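Local coordinates for excretory-secretory protein 2 (Ancylostoma ceylanicum, PDB 3NSW) that is secreted by a parasitic hookworm, adopts a netrin-like fold and probably modulates the host immune response, at residues Phe89-His93 / Asp94-Gln98. Sequence-based numbering, arbitrary orientation.
Sequences FVKLH and DGLSQ
Gly95 N donates to Leu92 O at 3.0 Å, and one residue further on Leu96 N donates to His93 O at 3.2 Å. These two i to i+3 backbone bonds wind the chain into a short 3-10 turn directly after the strand. The second is the straighter, with an N-H...O angle of 165°.

Beside the turn, the Lys91 side chain runs forward to the carbonyl of Gly95. CE lies 3.4 Å from Gly95 O, and NZ makes a weak hydrogen bond to the same oxygen. The chain bends at chi2 (98°) and is extended beyond it, which carries the ammonium to the backbone of the turn. Nearer its root, Lys91 CG rests loosely against Leu96 CD2, 4.3 Å away. The strongest polar partner of NZ is Ser12 O, and it also forms a salt bridge with Glu100, so one amine links the turn, an N-terminal loop and helix 98-104.

Residues 88-92 form a strand of the mixed beta sheet in this netrin-like fold, between strands 9-10 and 75-82; the turn takes the chain off that sheet toward helix 98-104. Ser97 occupies the N-cap of the helix: its OG caps a backbone N at the helix start, while its own backbone N bonds Glu100 OE2, the carboxylate oxygen that also holds Lys91.

On the other flank His93 and Leu96 meet at a slant, so that Leu96 bridges lysine and imidazole. Leu96 CD1 reaches the ring at His93 CD2, 3.6 Å away, while Leu96 CG sits 3.4 Å from His93 O, close to the second turn bond. With CG anti to the backbone N (chi1 -175°), the His93 ring extends from the turn to stack with Tyr27, and the side chain also touches Tyr46.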
# COMPACT_ATOMS: atom_id res chain seq x y z
N PHE A 89 -5.23 -0.49 -1.39
CA PHE A 89 -5.24 -1.90 -1.02
C PHE A 89 -3.93 -2.28 -0.30
O PHE A 89 -2.88 -1.66 -0.51
CB PHE A 89 -5.51 -2.82 -2.24
CG PHE A 89 -4.40 -2.89 -3.26
CD1 PHE A 89 -3.21 -3.61 -3.01
CD2 PHE A 89 -4.54 -2.25 -4.49
CE1 PHE A 89 -2.19 -3.68 -3.97
CE2 PHE A 89 -3.53 -2.32 -5.46
CZ PHE A 89 -2.35 -3.03 -5.20
N VAL A 90 -4.02 -3.29 0.56
CA VAL A 90 -2.88 -3.71 1.39
C VAL A 90 -2.79 -5.23 1.39
O VAL A 90 -3.80 -5.92 1.52
CB VAL A 90 -3.06 -3.24 2.86
CG1 VAL A 90 -1.77 -3.48 3.66
CG2 VAL A 90 -3.46 -1.77 2.93
N LYS A 91 -1.57 -5.75 1.25
CA LYS A 91 -1.31 -7.18 1.28
C LYS A 91 0.00 -7.42 2.03
O LYS A 91 0.98 -6.70 1.83
CB LYS A 91 -1.19 -7.72 -0.16
CG LYS A 91 -0.50 -9.09 -0.29
CD LYS A 91 -1.50 -10.25 -0.39
CE LYS A 91 -0.75 -11.58 -0.38
NZ LYS A 91 -1.54 -12.71 -0.91
N LEU A 92 0.01 -8.40 2.93
CA LEU A 92 1.23 -8.77 3.64
C LEU A 92 2.31 -9.16 2.65
O LEU A 92 2.11 -10.05 1.83
CB LEU A 92 0.95 -9.95 4.58
CG LEU A 92 1.99 -10.21 5.68
CD1 LEU A 92 1.89 -9.11 6.72
CD2 LEU A 92 1.75 -11.58 6.30
N HIS A 93 3.46 -8.49 2.73
CA HIS A 93 4.55 -8.75 1.79
C HIS A 93 5.04 -10.20 1.84
O HIS A 93 5.28 -10.82 0.80
CB HIS A 93 5.71 -7.78 2.02
CG HIS A 93 6.80 -7.91 1.01
ND1 HIS A 93 7.96 -8.62 1.25
CD2 HIS A 93 6.92 -7.42 -0.24
CE1 HIS A 93 8.74 -8.57 0.19
NE2 HIS A 93 8.13 -7.84 -0.73
N ASP A 94 5.15 -10.75 3.05
CA ASP A 94 5.60 -12.15 3.24
C ASP A 94 4.60 -13.18 2.71
O ASP A 94 4.91 -14.37 2.64
CB ASP A 94 5.89 -12.44 4.72
CG ASP A 94 7.19 -11.81 5.22
OD1 ASP A 94 8.06 -11.47 4.39
OD2 ASP A 94 7.33 -11.66 6.45
N GLY A 95 3.39 -12.72 2.35
CA GLY A 95 2.35 -13.58 1.80
C GLY A 95 2.21 -13.59 0.28
O GLY A 95 1.30 -14.23 -0.25
N LEU A 96 3.11 -12.88 -0.41
CA LEU A 96 3.10 -12.82 -1.88
C LEU A 96 3.38 -14.18 -2.55
O LEU A 96 4.35 -14.86 -2.22
CB LEU A 96 4.12 -11.79 -2.39
CG LEU A 96 3.89 -10.28 -2.22
CD1 LEU A 96 5.13 -9.50 -2.64
CD2 LEU A 96 2.70 -9.81 -3.02
N SER A 97 2.52 -14.56 -3.50
CA SER A 97 2.75 -15.73 -4.34
C SER A 97 3.61 -15.34 -5.55
O SER A 97 3.80 -14.14 -5.82
CB SER A 97 1.42 -16.31 -4.83
OG SER A 97 0.76 -15.37 -5.64
N GLN A 98 4.11 -16.32 -6.29
CA GLN A 98 4.92 -16.04 -7.48
C GLN A 98 4.10 -15.28 -8.53
O GLN A 98 4.63 -14.38 -9.20
CB GLN A 98 5.53 -17.32 -8.07
CG GLN A 98 6.54 -17.07 -9.20
CD GLN A 98 7.68 -16.13 -8.80
OE1 GLN A 98 8.29 -16.28 -7.74
NE2 GLN A 98 7.96 -15.15 -9.65